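PDB 1Y9Z: alkaline serine protease from Pseudoalteromonas sp., which probably hydrolyses peptide bonds in proteins as a cold-adapted, subtilisin-like serine protease. Local coordinates for residues E213-D218 and V354-N359; H234-P239 and L322-S327; A247-S252 and T330-S335. All coordinates share one frame; numbering follows the deposited sequence.

Interaction 1: residues E213-D218 and V354-N359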
loop_
_atom_site.group_PDB
_atom_site.type_symbol
_atom_site.label_atom_id
_atom_site.label_comp_id
_atom_site.label_asym_id
_atom_site.label_seq_id
_atom_site.Cartn_x
_atom_site.Cartn_y
_atom_site.Cartn_z
ATOM N N GLU A 213 3.414 11.050 -12.249
ATOM C CA GLU A 213 2.062 10.496 -12.254
ATOM C C GLU A 213 1.399 10.437 -10.884
ATOM O O GLU A 213 0.241 10.032 -10.769
ATOM C CB GLU A 213 2.077 9.096 -12.875
ATOM C CG GLU A 213 2.532 9.089 -14.326
ATOM C CD GLU A 213 2.350 7.746 -15.009
ATOM O OE1 GLU A 213 2.451 7.709 -16.251
ATOM O OE2 GLU A 213 2.116 6.733 -14.313
ATOM N N GLY A 214 2.123 10.860 -9.856
ATOM C CA GLY A 214 1.589 10.814 -8.509
ATOM C C GLY A 214 0.799 12.022 -8.060
ATOM O O GLY A 214 0.551 12.960 -8.822
ATOM N N ARG A 215 0.412 11.993 -6.792
ATOM C CA ARG A 215 -0.370 13.064 -6.210
ATOM C C ARG A 215 -0.134 13.055 -4.708
ATOM O O ARG A 215 -0.017 11.990 -4.099
ATOM C CB ARG A 215 -1.847 12.827 -6.510
ATOM C CG ARG A 215 -2.725 14.011 -6.244
ATOM C CD ARG A 215 -4.173 13.642 -6.450
ATOM N NE ARG A 215 -5.023 14.791 -6.190
ATOM C CZ ARG A 215 -6.271 14.707 -5.749
ATOM N NH1 ARG A 215 -6.967 15.814 -5.537
ATOM N NH2 ARG A 215 -6.813 13.518 -5.516
ATOM N N LEU A 216 -0.050 14.239 -4.112
ATOM C CA LEU A 216 0.174 14.343 -2.680
ATOM C C LEU A 216 -0.713 15.417 -2.076
ATOM O O LEU A 216 -1.366 16.172 -2.793
ATOM C CB LEU A 216 1.643 14.663 -2.394
ATOM C CG LEU A 216 2.655 13.585 -2.797
ATOM C CD1 LEU A 216 4.072 14.113 -2.623
ATOM C CD2 LEU A 216 2.434 12.338 -1.952
ATOM N N ALA A 217 -0.735 15.464 -0.751
ATOM C CA ALA A 217 -1.528 16.446 -0.030
ATOM C C ALA A 217 -0.720 16.947 1.158
ATOM O O ALA A 217 0.278 16.334 1.546
ATOM C CB ALA A 217 -2.834 15.821 0.444
ATOM N N ASP A 218 -1.150 18.061 1.737
ATOM C CA ASP A 218 -0.448 18.623 2.876
ATOM C C ASP A 218 -1.378 19.527 3.675
ATOM O O ASP A 218 -2.378 20.028 3.155
ATOM C CB ASP A 218 0.765 19.428 2.391
ATOM C CG ASP A 218 1.828 19.599 3.462
ATOM O OD1 ASP A 218 1.614 19.155 4.610
ATOM O OD2 ASP A 218 2.890 20.179 3.149
ATOM N N VAL A 354 -4.503 23.989 3.303
ATOM C CA VAL A 354 -4.727 22.621 2.860
ATOM C C VAL A 354 -4.415 22.606 1.377
ATOM O O VAL A 354 -4.838 23.498 0.641
ATOM C CB VAL A 354 -6.192 22.190 3.065
ATOM C CG1 VAL A 354 -6.397 20.774 2.537
ATOM C CG2 VAL A 354 -6.549 22.263 4.535
ATOM N N SER A 355 -3.676 21.600 0.930
ATOM C CA SER A 355 -3.328 21.543 -0.474
ATOM C C SER A 355 -3.235 20.145 -1.056
ATOM O O SER A 355 -2.785 19.208 -0.397
ATOM C CB SER A 355 -1.996 22.256 -0.699
ATOM O OG SER A 355 -0.962 21.632 0.041
ATOM N N ASN A 356 -3.689 20.024 -2.298
ATOM C CA ASN A 356 -3.609 18.777 -3.046
ATOM C C ASN A 356 -2.728 19.148 -4.229
ATOM O O ASN A 356 -2.955 20.170 -4.878
ATOM C CB ASN A 356 -4.979 18.323 -3.549
ATOM C CG ASN A 356 -5.840 17.737 -2.452
ATOM O OD1 ASN A 356 -5.332 17.213 -1.460
ATOM N ND2 ASN A 356 -7.152 17.804 -2.632
ATOM N N GLN A 357 -1.718 18.334 -4.503
ATOM C CA GLN A 357 -0.806 18.621 -5.600
ATOM C C GLN A 357 -0.653 17.446 -6.549
ATOM O O GLN A 357 -0.429 16.316 -6.119
ATOM C CB GLN A 357 0.564 19.005 -5.036
ATOM C CG GLN A 357 0.537 20.242 -4.151
ATOM C CD GLN A 357 1.839 20.457 -3.406
ATOM O OE1 GLN A 357 2.911 20.520 -4.007
ATOM N NE2 GLN A 357 1.750 20.576 -2.085
ATOM N N GLY A 358 -0.785 17.719 -7.843
ATOM C CA GLY A 358 -0.631 16.672 -8.834
ATOM C C GLY A 358 0.779 16.690 -9.396
ATOM O O GLY A 358 1.634 17.441 -8.921
ATOM N N ASN A 359 1.023 15.856 -10.401
ATOM C CA ASN A 359 2.330 15.776 -11.046
ATOM C C ASN A 359 3.446 15.431 -10.060
ATOM O O ASN A 359 4.582 15.882 -10.212
ATOM C CB ASN A 359 2.643 17.107 -11.743
ATOM C CG ASN A 359 3.746 16.984 -12.782
ATOM O OD1 ASN A 359 3.627 16.224 -13.743
ATOM N ND2 ASN A 359 4.822 17.742 -12.598
HETATM O O HOH W 1 -1.026 13.891 -10.891
#

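Interaction 2: residues H234-P239 and L322-S327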
loop_
_atom_site.group_PDB
_atom_site.type_symbol
_atom_site.label_atom_id
_atom_site.label_comp_id
_atom_site.label_asym_id
_atom_site.label_seq_id
_atom_site.Cartn_x
_atom_site.Cartn_y
_atom_site.Cartn_z
ATOM N N HIS A 234 -8.088 13.694 -1.455
ATOM C CA HIS A 234 -9.323 12.986 -1.778
ATOM C C HIS A 234 -9.370 12.422 -3.187
ATOM O O HIS A 234 -9.222 13.153 -4.170
ATOM C CB HIS A 234 -10.547 13.883 -1.578
ATOM C CG HIS A 234 -11.196 13.741 -0.237
ATOM N ND1 HIS A 234 -11.175 12.567 0.483
ATOM C CD2 HIS A 234 -11.937 14.612 0.488
ATOM C CE1 HIS A 234 -11.873 12.722 1.595
ATOM N NE2 HIS A 234 -12.346 13.953 1.621
ATOM N N ASN A 235 -9.581 11.112 -3.278
ATOM C CA ASN A 235 -9.684 10.436 -4.562
ATOM C C ASN A 235 -11.091 10.730 -5.075
ATOM O O ASN A 235 -12.003 9.916 -4.926
ATOM C CB ASN A 235 -9.489 8.927 -4.379
ATOM C CG ASN A 235 -9.441 8.178 -5.697
ATOM O OD1 ASN A 235 -9.394 6.947 -5.720
ATOM N ND2 ASN A 235 -9.446 8.914 -6.800
ATOM N N ARG A 236 -11.255 11.910 -5.665
ATOM C CA ARG A 236 -12.541 12.358 -6.183
ATOM C C ARG A 236 -12.929 11.757 -7.524
ATOM O O ARG A 236 -12.121 11.686 -8.452
ATOM C CB ARG A 236 -12.541 13.887 -6.288
ATOM C CG ARG A 236 -13.821 14.502 -6.844
ATOM C CD ARG A 236 -13.802 16.010 -6.615
ATOM N NE ARG A 236 -14.982 16.703 -7.127
ATOM C CZ ARG A 236 -15.026 17.349 -8.290
ATOM N NH1 ARG A 236 -16.144 17.956 -8.671
ATOM N NH2 ARG A 236 -13.956 17.391 -9.073
ATOM N N LEU A 237 -14.185 11.330 -7.609
ATOM C CA LEU A 237 -14.739 10.745 -8.822
ATOM C C LEU A 237 -16.038 11.468 -9.161
ATOM O O LEU A 237 -16.852 11.735 -8.278
ATOM C CB LEU A 237 -15.049 9.260 -8.613
ATOM C CG LEU A 237 -13.941 8.320 -8.130
ATOM C CD1 LEU A 237 -14.522 6.925 -7.945
ATOM C CD2 LEU A 237 -12.803 8.295 -9.134
ATOM N N THR A 238 -16.224 11.792 -10.434
ATOM C CA THR A 238 -17.440 12.461 -10.880
ATOM C C THR A 238 -18.010 11.682 -12.059
ATOM O O THR A 238 -17.304 10.897 -12.691
ATOM C CB THR A 238 -17.169 13.922 -11.309
ATOM O OG1 THR A 238 -16.223 13.944 -12.383
ATOM C CG2 THR A 238 -16.634 14.725 -10.135
ATOM N N PRO A 239 -19.300 11.882 -12.368
ATOM C CA PRO A 239 -19.931 11.172 -13.483
ATOM C C PRO A 239 -19.228 11.340 -14.828
ATOM O O PRO A 239 -18.783 12.432 -15.184
ATOM C CB PRO A 239 -21.353 11.734 -13.489
ATOM C CG PRO A 239 -21.180 13.109 -12.914
ATOM C CD PRO A 239 -20.236 12.850 -11.771
ATOM N N LEU A 322 -14.089 9.441 -3.128
ATOM C CA LEU A 322 -14.978 10.564 -2.873
ATOM C C LEU A 322 -15.900 10.615 -4.080
ATOM O O LEU A 322 -15.601 11.273 -5.079
ATOM C CB LEU A 322 -14.198 11.877 -2.751
ATOM C CG LEU A 322 -15.052 13.151 -2.652
ATOM C CD1 LEU A 322 -15.998 13.066 -1.462
ATOM C CD2 LEU A 322 -14.143 14.364 -2.525
ATOM N N VAL A 323 -17.004 9.879 -3.999
ATOM C CA VAL A 323 -17.974 9.836 -5.084
ATOM C C VAL A 323 -18.786 11.126 -5.034
ATOM O O VAL A 323 -19.604 11.324 -4.138
ATOM C CB VAL A 323 -18.904 8.614 -4.943
ATOM C CG1 VAL A 323 -19.853 8.540 -6.126
ATOM C CG2 VAL A 323 -18.071 7.346 -4.858
ATOM N N ASP A 324 -18.537 11.998 -6.005
ATOM C CA ASP A 324 -19.191 13.301 -6.092
ATOM C C ASP A 324 -20.155 13.339 -7.279
ATOM O O ASP A 324 -19.819 13.845 -8.351
ATOM C CB ASP A 324 -18.108 14.372 -6.244
ATOM C CG ASP A 324 -18.607 15.769 -5.941
ATOM O OD1 ASP A 324 -17.787 16.706 -6.034
ATOM O OD2 ASP A 324 -19.797 15.939 -5.609
ATOM N N ALA A 325 -21.356 12.808 -7.073
ATOM C CA ALA A 325 -22.377 12.744 -8.114
ATOM C C ALA A 325 -22.690 14.072 -8.801
ATOM O O ALA A 325 -22.806 14.125 -10.025
ATOM C CB ALA A 325 -23.659 12.149 -7.540
ATOM N N ASN A 326 -22.832 15.137 -8.020
ATOM C CA ASN A 326 -23.153 16.446 -8.580
ATOM C C ASN A 326 -21.938 17.350 -8.764
ATOM O O ASN A 326 -22.083 18.537 -9.060
ATOM C CB ASN A 326 -24.187 17.149 -7.698
ATOM C CG ASN A 326 -25.465 16.348 -7.547
ATOM O OD1 ASN A 326 -26.108 15.993 -8.535
ATOM N ND2 ASN A 326 -25.841 16.061 -6.306
ATOM N N SER A 327 -20.745 16.787 -8.593
ATOM C CA SER A 327 -19.508 17.548 -8.745
ATOM C C SER A 327 -19.550 18.808 -7.886
ATOM O O SER A 327 -19.237 19.905 -8.355
ATOM C CB SER A 327 -19.303 17.931 -10.212
ATOM O OG SER A 327 -19.281 16.785 -11.046
#

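Interaction 3: residues A247-S252 and T330-S335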
loop_
_atom_site.group_PDB
_atom_site.type_symbol
_atom_site.label_atom_id
_atom_site.label_comp_id
_atom_site.label_asym_id
_atom_site.label_seq_id
_atom_site.Cartn_x
_atom_site.Cartn_y
_atom_site.Cartn_z
ATOM N N ALA A 247 -11.642 12.913 -11.021
ATOM C CA ALA A 247 -11.778 14.358 -11.163
ATOM C C ALA A 247 -11.111 14.989 -9.948
ATOM O O ALA A 247 -11.763 15.624 -9.122
ATOM C CB ALA A 247 -13.251 14.743 -11.221
ATOM N N PRO A 248 -9.788 14.819 -9.824
ATOM C CA PRO A 248 -9.057 15.380 -8.689
ATOM C C PRO A 248 -9.019 16.900 -8.650
ATOM O O PRO A 248 -8.932 17.557 -9.687
ATOM C CB PRO A 248 -7.663 14.785 -8.855
ATOM C CG PRO A 248 -7.519 14.720 -10.350
ATOM C CD PRO A 248 -8.865 14.157 -10.766
ATOM N N ILE A 249 -9.102 17.447 -7.444
ATOM C CA ILE A 249 -9.018 18.888 -7.262
ATOM C C ILE A 249 -7.625 19.139 -6.709
ATOM O O ILE A 249 -7.333 18.791 -5.562
ATOM C CB ILE A 249 -10.055 19.422 -6.246
ATOM C CG1 ILE A 249 -11.473 19.217 -6.784
ATOM C CG2 ILE A 249 -9.802 20.905 -5.978
ATOM C CD1 ILE A 249 -11.750 19.939 -8.091
ATOM N N ASN A 250 -6.761 19.712 -7.538
ATOM C CA ASN A 250 -5.401 20.023 -7.127
ATOM C C ASN A 250 -5.254 21.528 -7.009
ATOM O O ASN A 250 -5.145 22.236 -8.013
ATOM C CB ASN A 250 -4.390 19.474 -8.136
ATOM C CG ASN A 250 -4.362 17.959 -8.163
ATOM O OD1 ASN A 250 -4.437 17.310 -7.121
ATOM N ND2 ASN A 250 -4.235 17.389 -9.352
ATOM N N ALA A 251 -5.272 22.010 -5.775
ATOM C CA ALA A 251 -5.148 23.432 -5.495
ATOM C C ALA A 251 -4.852 23.606 -4.015
ATOM O O ALA A 251 -4.831 22.633 -3.257
ATOM C CB ALA A 251 -6.443 24.153 -5.856
ATOM N N SER A 252 -4.621 24.850 -3.610
ATOM C CA SER A 252 -4.342 25.160 -2.217
ATOM C C SER A 252 -5.393 26.126 -1.696
ATOM O O SER A 252 -5.939 26.933 -2.452
ATOM C CB SER A 252 -2.953 25.785 -2.076
ATOM O OG SER A 252 -1.947 24.880 -2.498
ATOM N N THR A 330 -15.550 21.288 -5.359
ATOM C CA THR A 330 -14.649 21.974 -6.275
ATOM C C THR A 330 -13.483 22.628 -5.536
ATOM O O THR A 330 -12.719 23.398 -6.120
ATOM C CB THR A 330 -15.403 23.053 -7.071
ATOM O OG1 THR A 330 -16.102 23.913 -6.164
ATOM C CG2 THR A 330 -16.402 22.408 -8.024
ATOM N N VAL A 331 -13.356 22.319 -4.251
ATOM C CA VAL A 331 -12.280 22.860 -3.429
ATOM C C VAL A 331 -11.379 21.710 -2.983
ATOM O O VAL A 331 -11.780 20.545 -3.036
ATOM C CB VAL A 331 -12.831 23.568 -2.172
ATOM C CG1 VAL A 331 -13.784 24.681 -2.577
ATOM C CG2 VAL A 331 -13.535 22.562 -1.271
ATOM N N PRO A 332 -10.147 22.019 -2.548
ATOM C CA PRO A 332 -9.257 20.940 -2.110
ATOM C C PRO A 332 -9.725 20.309 -0.802
ATOM O O PRO A 332 -9.997 21.005 0.176
ATOM C CB PRO A 332 -7.903 21.640 -1.980
ATOM C CG PRO A 332 -8.283 23.047 -1.622
ATOM C CD PRO A 332 -9.453 23.319 -2.534
ATOM N N SER A 333 -9.833 18.985 -0.800
ATOM C CA SER A 333 -10.254 18.257 0.389
ATOM C C SER A 333 -9.311 17.079 0.617
ATOM O O SER A 333 -8.832 16.461 -0.338
ATOM C CB SER A 333 -11.705 17.782 0.238
ATOM O OG SER A 333 -11.886 16.983 -0.917
ATOM N N VAL A 334 -9.038 16.784 1.884
ATOM C CA VAL A 334 -8.127 15.705 2.242
ATOM C C VAL A 334 -8.672 14.814 3.354
ATOM O O VAL A 334 -9.675 15.140 3.993
ATOM C CB VAL A 334 -6.765 16.272 2.705
ATOM C CG1 VAL A 334 -6.171 17.154 1.615
ATOM C CG2 VAL A 334 -6.938 17.066 3.995
ATOM N N SER A 335 -7.990 13.695 3.580
ATOM C CA SER A 335 -8.373 12.733 4.607
ATOM C C SER A 335 -7.199 12.455 5.546
ATOM O O SER A 335 -6.074 12.252 5.095
ATOM C CB SER A 335 -8.825 11.425 3.949
ATOM O OG SER A 335 -8.996 10.392 4.905
#

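Interaction 1: residues E213-D218 and V354-N359
Arg-215 and Asn-356 project from the same face of the paired strands, and their polar ends meet at a slant. The guanidinium and amide planes stand 62° apart. Arg-215 NH1 lies 3.5 Å from Asn-356 ND2, but both are donors and the contact is packing. They share an acceptor instead: the carbonyl oxygen of Ile-249 takes a bond from ND2 and a weak one from NH1. Arg-215 gets there with CG trans to its own N (chi1 -167°) and an extended chain. This also lays Arg-215 CG 3.3 Å from Gln-357 O. Its NE bonds to Asn-250 OD1 and its NH2 to His-234 O. A leucine here would probably leave both of those oxygens without their charged donor.

The strands run antiparallel in what is probably the insert beta-barrel domain, their short axes 4.6 Å apart. Leu-216 and Gln-357 form a hydrogen-bonded pair, as do Asp-218 and Ser-355; these four residues share the other face. There Ser-355 OG packs 3.7 Å from Asp-218 CB, while Asp-218 OD1 bonds to Ser-225 OG. Between these two pairs Ala-217 and Asn-356 form a non-hydrogen-bonded pair on the first face, Ala-217 CB lying 3.4 Å from Asn-356 OD1. Glu-213 and Gly-214 both face Gln-360 in a classic beta bulge. Beside it a water donates to Gly-214 O at 2.8 Å and accepts a bond from Asn-359 N.

Interaction 2: residues H234-P239 and L322-S327
Arg-236 and Leu-237 pair in parallel with Leu-322 and Val-323, through backbone bonds from Leu-322 N to Asn-235 O, Leu-237 N to Leu-322 O and Asp-324 N to Leu-237 O. Asp-324 N lies 2.8 Å from Leu-237 O, nearly in line with the C=O bond.

The main side-chain link is a salt bridge. Arg-236 NE donates to Asp-324 OD1 at 3.0 Å, fairly straight at 161°. The oxygen lies in the guanidinium plane and offers its anti lone pair. Arg-236 NH1 adds a weak bond to Asp-324 OD1 at 3.3 Å. The carboxylate is not coplanar with the guanidinium: the planes are 66° apart. OD1 also accepts from Ile-329 N, and OD2 from Asp-328 N. The NH2 of Arg-236 goes to Ala-247 O.

Thr-238 CG2 sits over the centre of the Arg-236 guanidinium, 3.5 Å above its plane. Ser-327 meets the group at its edge, with Ser-327 CA 3.4 Å from Arg-236 NH1. The methyl group of Thr-238 also packs against Ser-327 OG. At the start of the pairing, the side chains of Leu-322 and His-234 cross at about a right angle, Leu-322 CD2 lying 3.7 Å from His-234 CB. Thr-295 of helix 291-300 touches both side chains. At the other end, Pro-239 CD lies 3.4 Å from Ala-325 O. On the face of Leu-237 and Val-323, Tyr-244 touches both residues.

Residues 324 to 327 form a type I beta turn, closed by Ser-327 N to Asp-324 O. A short parallel strand thus runs into a turn tied by an aspartate to the chain that follows, beside the hairpin of strands 232-240 and 243-246.

Interaction 3: residues A247-S252 and T330-S335
Ile-249 meets residues 330-332 by setting CG2 trans to its own backbone N, with CG1 on the far side from the carbonyl carbon (chi1 -65°). A second torsion of -61° then bends CD1 toward Thr-330. The branched side chain lies along the backbone from Thr-330 to Pro-332. Ile-249 CG2 rests on the peptide link ahead of the proline, 3.5 Å from Val-331 C and 3.6 Å from Pro-332 N. Ile-249 CD1 comes within 4.0 Å of Thr-330 CA. Ile-249 CG2 also packs 4.2 Å from Pro-332 CD.

Pro-332 makes the second half of the contact. Its ring lies near the Ala-251 carbonyl, with Pro-332 CB 3.5 Å from Ala-251 O. The touch is entirely van der Waals and sits near the surface. Backbone bonds of both segments go to other strands: Ala-251 pairs with Asn-356, and Pro-332 with Ile-306.

This is loop-on-loop packing at the border of the curled mixed sheet: the connection between strands 243-246 and 252-263 lies against the chain that leads into strand 333-336.

In the fold
From the N terminus, the chain builds most of the subtilisin-like part before it reaches strand 214-221. Interaction 1 closes the longest loop of the three, when strand 351-360 returns to that strand 136 residues later. Interactions 2 and 3 both fall within that span. They cross one another: 234-239 and 247-252 come first, then their partners 322-327 and 330-335 in the same order. Interaction 2 brings strand 321-323 beside strand 232-240, and interaction 3 sets the loop after strand 243-246 on the approach to strand 333-336. Two arginines, Arg-215 and Arg-236, tie the three contacts to one another. All three reach the same mixed, curled sheet.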